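Local atomic coordinates of GRMZM2G135359 pseudokinase (PDB entry 6CPY), a protein that probably takes part in signalling at a maize cell membrane through the receptor-like pseudokinase domain described here, its ATP binding and kinase activity being uncertain. Residues 140-143 / 144-148; 152-155 / 156-160; 223-226 / 227-231; 254-257 / 258-261. All blocks are in the same frame, centred on the assembly; numbering follows the deposited sequence. Where two conformers were deposited one is given.

Contact 1 (140-143 / 144-148)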
loop_
_atom_site.group_PDB
_atom_site.type_symbol
_atom_site.label_atom_id
_atom_site.label_comp_id
_atom_site.label_asym_id
_atom_site.label_seq_id
_atom_site.Cartn_x
_atom_site.Cartn_y
_atom_site.Cartn_z
ATOM N N GLU A 140 -2.473 -3.579 -19.003
ATOM C CA GLU A 140 -2.740 -2.285 -19.631
ATOM C C GLU A 140 -1.729 -1.238 -19.162
ATOM O O GLU A 140 -1.513 -1.068 -17.955
ATOM C CB GLU A 140 -4.158 -1.807 -19.314
ATOM C CG GLU A 140 -4.595 -0.591 -20.119
ATOM C CD GLU A 140 -5.915 -0.010 -19.652
ATOM O OE1 GLU A 140 -6.720 -0.750 -19.047
ATOM O OE2 GLU A 140 -6.149 1.191 -19.895
ATOM N N LYS A 141 -1.117 -0.551 -20.124
ATOM C CA LYS A 141 -0.117 0.473 -19.828
ATOM C C LYS A 141 -0.780 1.782 -19.422
ATOM O O LYS A 141 -1.900 2.093 -19.841
ATOM C CB LYS A 141 0.831 0.685 -21.018
ATOM C CG LYS A 141 1.638 -0.556 -21.409
ATOM C CD LYS A 141 2.548 -1.050 -20.283
ATOM C CE LYS A 141 2.945 -2.517 -20.440
ATOM N NZ LYS A 141 3.077 -3.191 -19.111
ATOM N N LEU A 142 -0.067 2.537 -18.593
ATOM C CA LEU A 142 -0.585 3.752 -17.978
ATOM C C LEU A 142 0.002 4.975 -18.689
ATOM O O LEU A 142 1.210 5.038 -18.866
ATOM C CB LEU A 142 -0.174 3.755 -16.507
ATOM C CG LEU A 142 -0.723 2.592 -15.665
ATOM C CD1 LEU A 142 0.060 2.476 -14.371
ATOM C CD2 LEU A 142 -2.200 2.792 -15.386
ATOM N N ASP A 143 -0.836 5.933 -19.091
ATOM C CA ASP A 143 -0.337 7.161 -19.746
ATOM C C ASP A 143 0.198 8.198 -18.746
ATOM O O ASP A 143 0.202 7.949 -17.549
ATOM C CB ASP A 143 -1.384 7.763 -20.690
ATOM C CG ASP A 143 -2.628 8.288 -19.977
ATOM O OD1 ASP A 143 -2.676 8.394 -18.728
ATOM O OD2 ASP A 143 -3.585 8.593 -20.713
ATOM N N TRP A 144 0.673 9.342 -19.244
ATOM C CA TRP A 144 1.274 10.355 -18.386
ATOM C C TRP A 144 0.358 10.801 -17.246
ATOM O O TRP A 144 0.764 10.793 -16.090
ATOM C CB TRP A 144 1.718 11.565 -19.219
ATOM C CG TRP A 144 2.353 12.622 -18.424
ATOM C CD1 TRP A 144 1.833 13.835 -18.101
ATOM C CD2 TRP A 144 3.647 12.566 -17.837
ATOM N NE1 TRP A 144 2.735 14.553 -17.354
ATOM C CE2 TRP A 144 3.854 13.787 -17.167
ATOM C CE3 TRP A 144 4.653 11.601 -17.815
ATOM C CZ2 TRP A 144 5.039 14.071 -16.496
ATOM C CZ3 TRP A 144 5.820 11.880 -17.140
ATOM C CH2 TRP A 144 6.002 13.100 -16.485
ATOM N N MET A 145 -0.886 11.168 -17.562
ATOM C CA MET A 145 -1.783 11.699 -16.538
ATOM C C MET A 145 -2.144 10.624 -15.523
ATOM O O MET A 145 -2.225 10.906 -14.333
ATOM C CB MET A 145 -3.051 12.310 -17.155
ATOM C CG MET A 145 -2.798 13.608 -17.912
ATOM S SD MET A 145 -1.881 14.822 -16.952
ATOM C CE MET A 145 -2.928 14.941 -15.502
ATOM N N ALA A 146 -2.351 9.399 -15.992
ATOM C CA ALA A 146 -2.584 8.280 -15.086
ATOM C C ALA A 146 -1.415 8.098 -14.117
ATOM O O ALA A 146 -1.622 7.931 -12.912
ATOM C CB ALA A 146 -2.829 7.002 -15.866
ATOM N N ARG A 147 -0.190 8.165 -14.635
ATOM C CA ARG A 147 0.987 8.031 -13.791
ATOM C C ARG A 147 1.149 9.169 -12.780
ATOM O O ARG A 147 1.565 8.938 -11.663
ATOM C CB ARG A 147 2.234 7.845 -14.635
ATOM C CG ARG A 147 2.173 6.545 -15.408
ATOM C CD ARG A 147 3.514 6.096 -15.927
ATOM N NE ARG A 147 3.316 5.107 -16.983
ATOM C CZ ARG A 147 4.247 4.276 -17.436
ATOM N NH1 ARG A 147 5.470 4.260 -16.928
ATOM N NH2 ARG A 147 3.937 3.460 -18.427
ATOM N N LEU A 148 0.829 10.396 -13.179
ATOM C CA LEU A 148 0.879 11.514 -12.255
ATOM C C LEU A 148 -0.183 11.409 -11.167
ATOM O O LEU A 148 0.101 11.683 -10.011
ATOM C CB LEU A 148 0.774 12.849 -13.005
ATOM C CG LEU A 148 2.159 13.423 -13.360
ATOM C CD1 LEU A 148 3.104 12.410 -13.982
ATOM C CD2 LEU A 148 1.989 14.633 -14.267
#

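Contact 2 (152-155 / 156-160)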
loop_
_atom_site.group_PDB
_atom_site.type_symbol
_atom_site.label_atom_id
_atom_site.label_comp_id
_atom_site.label_asym_id
_atom_site.label_seq_id
_atom_site.Cartn_x
_atom_site.Cartn_y
_atom_site.Cartn_z
ATOM N N MET A 152 0.714 11.154 -7.198
ATOM C CA MET A 152 0.176 12.116 -6.240
ATOM C C MET A 152 -0.617 11.396 -5.161
ATOM O O MET A 152 -0.422 11.652 -3.969
ATOM C CB MET A 152 -0.704 13.161 -6.929
ATOM C CG MET A 152 -0.956 14.408 -6.082
ATOM S SD MET A 152 0.563 15.342 -5.771
ATOM C CE MET A 152 1.440 14.773 -7.208
ATOM N N GLY A 153 -1.493 10.479 -5.579
ATOM C CA GLY A 153 -2.279 9.670 -4.640
ATOM C C GLY A 153 -1.428 8.984 -3.591
ATOM O O GLY A 153 -1.750 9.022 -2.402
ATOM N N ILE A 154 -0.337 8.357 -4.030
ATOM C CA ILE A 154 0.627 7.743 -3.123
ATOM C C ILE A 154 1.197 8.761 -2.138
ATOM O O ILE A 154 1.215 8.523 -0.923
ATOM C CB ILE A 154 1.768 7.027 -3.884
ATOM C CG1 ILE A 154 1.231 5.825 -4.669
ATOM C CG2 ILE A 154 2.828 6.539 -2.919
ATOM C CD1 ILE A 154 2.180 5.305 -5.719
ATOM N N ALA A 155 1.647 9.908 -2.652
ATOM C CA ALA A 155 2.215 10.935 -1.790
ATOM C C ALA A 155 1.220 11.420 -0.730
ATOM O O ALA A 155 1.589 11.557 0.435
ATOM C CB ALA A 155 2.727 12.106 -2.614
ATOM N N TYR A 156 -0.029 11.660 -1.125
ATOM C CA TYR A 156 -1.061 12.129 -0.178
ATOM C C TYR A 156 -1.340 11.092 0.912
ATOM O O TYR A 156 -1.543 11.460 2.064
ATOM C CB TYR A 156 -2.374 12.471 -0.875
ATOM C CG TYR A 156 -2.386 13.767 -1.666
ATOM C CD1 TYR A 156 -1.877 14.954 -1.124
ATOM C CD2 TYR A 156 -2.973 13.825 -2.928
ATOM C CE1 TYR A 156 -1.907 16.143 -1.848
ATOM C CE2 TYR A 156 -3.026 15.014 -3.649
ATOM C CZ TYR A 156 -2.477 16.163 -3.113
ATOM O OH TYR A 156 -2.515 17.339 -3.840
ATOM N N CYS A 157 -1.349 9.814 0.540
ATOM C CA CYS A 157 -1.518 8.733 1.525
ATOM C C CYS A 157 -0.342 8.703 2.504
ATOM O O CYS A 157 -0.529 8.707 3.736
ATOM C CB CYS A 157 -1.643 7.375 0.829
ATOM S SG CYS A 157 -1.938 6.015 1.985
ATOM N N LEU A 158 0.872 8.694 1.966
ATOM C CA LEU A 158 2.058 8.625 2.816
ATOM C C LEU A 158 2.165 9.831 3.761
ATOM O O LEU A 158 2.601 9.681 4.914
ATOM C CB LEU A 158 3.331 8.479 1.978
ATOM C CG LEU A 158 3.735 7.058 1.551
ATOM C CD1 LEU A 158 2.566 6.231 1.057
ATOM C CD2 LEU A 158 4.820 7.115 0.493
ATOM N N GLU A 159 1.788 11.009 3.272
ATOM C CA GLU A 159 1.769 12.230 4.090
ATOM C C GLU A 159 0.737 12.086 5.218
ATOM O O GLU A 159 0.992 12.462 6.369
ATOM C CB GLU A 159 1.428 13.444 3.224
ATOM C CG GLU A 159 1.366 14.780 3.967
ATOM C CD GLU A 159 0.825 15.917 3.110
ATOM O OE1 GLU A 159 -0.030 15.672 2.226
ATOM O OE2 GLU A 159 1.246 17.073 3.329
ATOM N N HIS A 160 -0.431 11.545 4.882
ATOM C CA HIS A 160 -1.482 11.352 5.874
ATOM C C HIS A 160 -1.050 10.340 6.935
ATOM O O HIS A 160 -1.258 10.561 8.133
ATOM C CB HIS A 160 -2.790 10.917 5.213
ATOM C CG HIS A 160 -3.938 10.849 6.170
ATOM N ND1 HIS A 160 -4.522 9.659 6.545
ATOM C CD2 HIS A 160 -4.575 11.818 6.866
ATOM C CE1 HIS A 160 -5.487 9.901 7.416
ATOM N NE2 HIS A 160 -5.541 11.203 7.628
#

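Contact 3 (223-226 / 227-231)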
loop_
_atom_site.group_PDB
_atom_site.type_symbol
_atom_site.label_atom_id
_atom_site.label_comp_id
_atom_site.label_asym_id
_atom_site.label_seq_id
_atom_site.Cartn_x
_atom_site.Cartn_y
_atom_site.Cartn_z
ATOM N N MET A 223 12.037 5.905 -4.976
ATOM C CA MET A 223 12.292 4.745 -5.830
ATOM C C MET A 223 11.054 4.347 -6.639
ATOM O O MET A 223 11.166 3.947 -7.809
ATOM C CB MET A 223 12.781 3.560 -4.986
ATOM C CG MET A 223 14.161 3.789 -4.384
ATOM S SD MET A 223 15.444 3.896 -5.642
ATOM C CE MET A 223 15.699 2.168 -6.036
ATOM N N VAL A 224 9.886 4.433 -6.009
ATOM C CA VAL A 224 8.632 4.098 -6.680
ATOM C C VAL A 224 8.297 5.157 -7.733
ATOM O O VAL A 224 7.826 4.828 -8.829
ATOM C CB VAL A 224 7.470 3.914 -5.669
ATOM C CG1 VAL A 224 6.128 3.834 -6.380
ATOM C CG2 VAL A 224 7.687 2.659 -4.829
ATOM N N LEU A 225 8.512 6.427 -7.398
ATOM C CA LEU A 225 8.335 7.503 -8.369
ATOM C C LEU A 225 9.267 7.290 -9.578
ATOM O O LEU A 225 8.842 7.410 -10.735
ATOM C CB LEU A 225 8.554 8.871 -7.721
ATOM C CG LEU A 225 8.475 10.082 -8.659
ATOM C CD1 LEU A 225 7.156 10.114 -9.397
ATOM C CD2 LEU A 225 8.685 11.378 -7.888
ATOM N N LEU A 226 10.528 6.955 -9.309
ATOM C CA LEU A 226 11.481 6.641 -10.386
ATOM C C LEU A 226 11.005 5.477 -11.255
ATOM O O LEU A 226 11.149 5.495 -12.476
ATOM C CB LEU A 226 12.865 6.314 -9.805
ATOM C CG LEU A 226 13.991 6.127 -10.836
ATOM C CD1 LEU A 226 14.159 7.406 -11.645
ATOM C CD2 LEU A 226 15.290 5.730 -10.157
ATOM N N GLU A 227 10.430 4.466 -10.608
ATOM C CA GLU A 227 9.883 3.304 -11.303
ATOM C C GLU A 227 8.691 3.675 -12.172
ATOM O O GLU A 227 8.572 3.218 -13.300
ATOM C CB GLU A 227 9.504 2.232 -10.278
ATOM C CG GLU A 227 8.998 0.930 -10.872
ATOM C CD GLU A 227 8.467 -0.012 -9.809
ATOM O OE1 GLU A 227 8.734 0.227 -8.611
ATOM O OE2 GLU A 227 7.791 -0.994 -10.179
ATOM N N ILE A 228 7.833 4.545 -11.653
ATOM C CA ILE A 228 6.671 5.013 -12.404
ATOM C C ILE A 228 7.137 5.806 -13.635
ATOM O O ILE A 228 6.585 5.666 -14.725
ATOM C CB ILE A 228 5.756 5.880 -11.507
ATOM C CG1 ILE A 228 5.047 5.012 -10.455
ATOM C CG2 ILE A 228 4.760 6.646 -12.343
ATOM C CD1 ILE A 228 4.445 5.773 -9.291
ATOM N N LEU A 229 8.171 6.621 -13.458
ATOM C CA LEU A 229 8.682 7.448 -14.552
ATOM C C LEU A 229 9.455 6.688 -15.634
ATOM O O LEU A 229 9.374 7.046 -16.809
ATOM C CB LEU A 229 9.562 8.553 -13.989
ATOM C CG LEU A 229 8.841 9.641 -13.200
ATOM C CD1 LEU A 229 9.882 10.488 -12.484
ATOM C CD2 LEU A 229 7.964 10.517 -14.081
ATOM N N THR A 230 10.214 5.672 -15.238
ATOM C CA THR A 230 11.141 4.983 -16.144
ATOM C C THR A 230 10.642 3.615 -16.593
ATOM O O THR A 230 11.104 3.076 -17.601
ATOM C CB THR A 230 12.525 4.766 -15.494
ATOM O OG1 THR A 230 12.399 3.907 -14.353
ATOM C CG2 THR A 230 13.132 6.057 -15.069
ATOM N N GLY A 231 9.727 3.035 -15.824
ATOM C CA GLY A 231 9.334 1.653 -16.005
ATOM C C GLY A 231 10.384 0.625 -15.608
ATOM O O GLY A 231 10.233 -0.542 -15.960
#

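Contact 4 (254-257 / 258-261)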
loop_
_atom_site.group_PDB
_atom_site.type_symbol
_atom_site.label_atom_id
_atom_site.label_comp_id
_atom_site.label_asym_id
_atom_site.label_seq_id
_atom_site.Cartn_x
_atom_site.Cartn_y
_atom_site.Cartn_z
ATOM N N MET A 254 22.387 12.052 -19.718
ATOM C CA MET A 254 21.258 11.357 -20.340
ATOM C C MET A 254 20.104 12.288 -20.707
ATOM O O MET A 254 19.643 13.074 -19.896
ATOM C CB MET A 254 20.736 10.247 -19.417
ATOM C CG MET A 254 19.739 9.323 -20.092
ATOM S SD MET A 254 18.989 8.140 -18.965
ATOM C CE MET A 254 20.451 7.286 -18.374
ATOM N N ARG A 255 19.628 12.159 -21.943
ATOM C CA ARG A 255 18.451 12.887 -22.402
ATOM C C ARG A 255 17.199 12.310 -21.723
ATOM O O ARG A 255 17.158 11.125 -21.407
ATOM C CB ARG A 255 18.313 12.759 -23.916
ATOM C CG ARG A 255 19.501 13.305 -24.697
ATOM C CD ARG A 255 19.317 13.108 -26.190
ATOM N NE ARG A 255 18.060 13.691 -26.664
ATOM C CZ ARG A 255 17.830 14.994 -26.832
ATOM N NH1 ARG A 255 18.766 15.905 -26.562
ATOM N NH2 ARG A 255 16.638 15.395 -27.269
ATOM N N LEU A 256 16.184 13.140 -21.505
ATOM C CA LEU A 256 14.934 12.650 -20.916
ATOM C C LEU A 256 14.259 11.567 -21.767
ATOM O O LEU A 256 13.584 10.695 -21.215
ATOM C CB LEU A 256 13.950 13.792 -20.641
ATOM C CG LEU A 256 14.104 14.595 -19.349
ATOM C CD1 LEU A 256 13.146 15.780 -19.390
ATOM C CD2 LEU A 256 13.834 13.740 -18.124
ATOM N N GLU A 257 14.440 11.600 -23.092
ATOM C CA GLU A 257 13.875 10.548 -23.961
ATOM C C GLU A 257 14.470 9.161 -23.691
ATOM O O GLU A 257 13.844 8.146 -23.998
ATOM C CB GLU A 257 14.066 10.866 -25.449
ATOM C CG GLU A 257 13.341 12.107 -25.936
ATOM C CD GLU A 257 14.228 13.340 -25.970
ATOM O OE1 GLU A 257 15.099 13.491 -25.079
ATOM O OE2 GLU A 257 14.042 14.168 -26.894
ATOM N N GLU A 258 15.687 9.113 -23.156
ATOM C CA GLU A 258 16.296 7.844 -22.786
ATOM C C GLU A 258 15.820 7.389 -21.400
ATOM O O GLU A 258 15.721 6.202 -21.137
ATOM C CB GLU A 258 17.833 7.942 -22.831
ATOM C CG GLU A 258 18.525 6.646 -22.425
ATOM C CD GLU A 258 20.015 6.599 -22.729
ATOM O OE1 GLU A 258 20.608 7.628 -23.131
ATOM O OE2 GLU A 258 20.598 5.502 -22.550
ATOM N N LEU A 259 15.536 8.335 -20.521
ATOM C CA LEU A 259 15.145 8.023 -19.150
ATOM C C LEU A 259 13.682 7.584 -19.036
ATOM O O LEU A 259 13.360 6.583 -18.387
ATOM C CB LEU A 259 15.371 9.238 -18.255
ATOM C CG LEU A 259 15.006 9.044 -16.778
ATOM C CD1 LEU A 259 16.047 8.200 -16.076
ATOM C CD2 LEU A 259 14.849 10.370 -16.066
ATOM N N ILE A 260 12.804 8.347 -19.661
ATOM C CA ILE A 260 11.359 8.199 -19.430
ATOM C C ILE A 260 10.811 6.975 -20.179
ATOM O O ILE A 260 11.177 6.719 -21.321
ATOM C CB ILE A 260 10.616 9.492 -19.825
ATOM C CG1 ILE A 260 11.104 10.686 -18.979
ATOM C CG2 ILE A 260 9.104 9.324 -19.673
ATOM C CD1 ILE A 260 10.891 10.553 -17.476
ATOM N N ASP A 261 9.940 6.216 -19.510
ATOM C CA ASP A 261 9.334 5.016 -20.068
ATOM C C ASP A 261 8.708 5.284 -21.441
ATOM O O ASP A 261 7.803 6.094 -21.549
ATOM C CB ASP A 261 8.254 4.506 -19.094
ATOM C CG ASP A 261 7.744 3.112 -19.434
ATOM O OD1 ASP A 261 7.988 2.615 -20.558
ATOM O OD2 ASP A 261 7.072 2.531 -18.550
HETATM O O HOH W 1 20.664 10.201 -23.691
#

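Contact 1 (140-143 / 144-148)
Arg147 reaches back over the start of its helix and grips the carbonyl oxygen of Leu142 side-on with two nitrogens. The shorter bond runs from Arg147 NE to Leu142 O at 2.8 Å, with the donor well above the carbonyl plane. The second, from Arg147 NH2 to Leu142 O at 3.2 Å, is more bent at its hydrogen but lies in the carbonyl plane, on a lone pair. Leu142 O sits near the guanidinium plane, and two bonds to one acceptor fix the rotation of the group. The Arg147 chain is extended from CG to NE, long enough to bring the nitrogens back past the N-cap to Leu142, five residues earlier.

Asp143 caps the helix at the N-cap position. With CG set between its own backbone N and carbonyl carbon (chi1 66°), the carboxylate folds back, and OD1 accepts from Ala146 N at 2.9 Å. The same oxygen lies 3.2 Å from Ala146 CB. Asp143 O takes the first regular helical bond, from Arg147 N at 2.9 Å. Packing is modest: Leu142 CB meets Ala146 CB at 4.2 Å and lies 3.8 Å from Arg147 CG.

A Leu-Asp-Trp-x-x-Arg run such as this recurs in plant receptor-like kinases at the start of the long C-lobe helix E, here 144-164. Leu142 packs on helix 130-135, while Trp144 lies against helix 269-282. Arg147 NH1 faces the end of helix 214-230 and Asp261.

Contact 2 (152-155 / 156-160)
Regular alpha-helical bonds link the two segments, Tyr156 N to Met152 O at 2.9 Å being the first of four, and the last joins Glu159 N to Ala155 O. Along one side of the helix Met152 and Tyr156 are one turn apart and their side chains cross obliquely. Met152 CG stands anti to the backbone N, and the turn at chi2 (65°) then brings SD to 4.5 Å from the Tyr156 ring centroid, 29° off the ring normal, an oblique Met-aromatic contact. Met152 CG comes to 3.3 Å from Tyr156 CE2. Met152 was deposited in two conformers and these SD and CG distances hold for one of them, so the tight approach carries little weight. This is the middle of helix E, a central helix of the kinase C-lobe, and this flank lies against helix 293-304. The Tyr156 hydroxyl hydrogen bonds to Leu306 O near the chain's C-terminus. On another flank Ile154 and Leu158 lie side by side, pointing the same way, with Ile154 CG2 4.0 Å from Leu158 CD2. Leu158 CD1 also rests 3.3 Å from Ile154 O. Both residues touch Tyr221 of helix 214-230, while Cys157 faces Val188 of the short strand 186-188.

Contact 3 (223-226 / 227-231)
Glu227, Ile228, Leu229 and Thr230 each donate a backbone N-H to the carbonyl four residues earlier, in the last turns of helix 214-230. Gly231 N still bonds to Glu227 O at 2.8 Å, but its positive phi of 71° takes the chain out of the helix.

At this end Thr230 holds Leu226 O twice. Its backbone N donates at 2.9 Å to Leu226 O, and its hydroxyl OG1 donates to the same Leu226 O at 2.8 Å; the two donors approach from opposite faces of the carbonyl plane. OG1, set between backbone N and carbonyl carbon (chi1 63°), is turned back to this oxygen. It also accepts from Arg232 N, bridging the last turn and the chain beyond. The methyl CG2 of Thr230 packs on Leu226 CD1 at 3.8 Å.

Further pairs run along the buried sides. Val224 CG1 meets Ile228 CD1 at 3.9 Å, and Ile228 CG1 lies 3.2 Å from Val224 O. Leu225 CG lies 4.1 Å from Leu229 CD1, beside Leu275 and Val278 of helix 269-282. Glu227 is buried; its extended chain carries OE2 away to His135 and Ser175, which hydrogen bond to it.

The sequence Leu-Leu-Glu-Ile-Leu-Thr-Gly, with the polar threonine tied back onto the helix and glycine ending it, is a familiar close to helix F in plant receptor-like kinases. That helix is the hydrophobic axis about which the C-lobe is built.

Contact 4 (254-257 / 258-261)
Leu256 and Leu259 meet at a slant, Leu256 CD2 lying 4.1 Å from Leu259 CD2, while Ile260 runs beside Leu256 with CG1 4.2 Å from the same Leu256 CD2. Met254, extended through chi1 and chi2, adds its SD at 3.8 Å from Leu259 CB; the bend at chi3 turns only the terminal methyl.

Around this centre the backbone forms a single helical turn. Arg255 O, at the N-cap residue, takes Glu258 N at 3.0 Å from above its carbonyl plane, and only a weak bond from Leu259 N. Leu256 O is held more firmly, by Ile260 N.

Met254 and Glu258 cross at about a right angle, Met254 CG lying 3.6 Å from Glu258 OE1. That oxygen accepts from a water at 2.6 Å, which itself accepts from Arg255 N. Glu258 OE2 has a salt bridge to Arg248. At the outer edge Arg255 NH2 bonds to Glu257 OE2 at 2.9 Å, on the syn side of the carboxylate, in an exposed salt bridge.

Tyr249 lies against both leucines and Trp245 against Leu259 and Met254. The arrangement is a short helix in the C-lobe connection between 240-250 and 269-282, by position kinase helices G and H.

All four contacts lie in the C-lobe of this kinase-like domain. Contacts 1 and 2, with centres about 17 Å apart, are successive parts of helix 144-164. Arg147 ties contact 1 to two others: NH1 lies 2.8 Å from Ile228 O of contact 3, a probable hydrogen bond, and 2.9 Å from Asp261 OD2 of contact 4, a salt bridge. Contacts 3 and 4, centres about 12 Å apart, also meet directly, where Leu229 O lies 2.9 Å from Asp261 N. Contact 2 reaches contact 3 by packing alone, Ile154 CD1 on Val224 and Ile228, and its nearest atoms stay about 14 Å from contact 4.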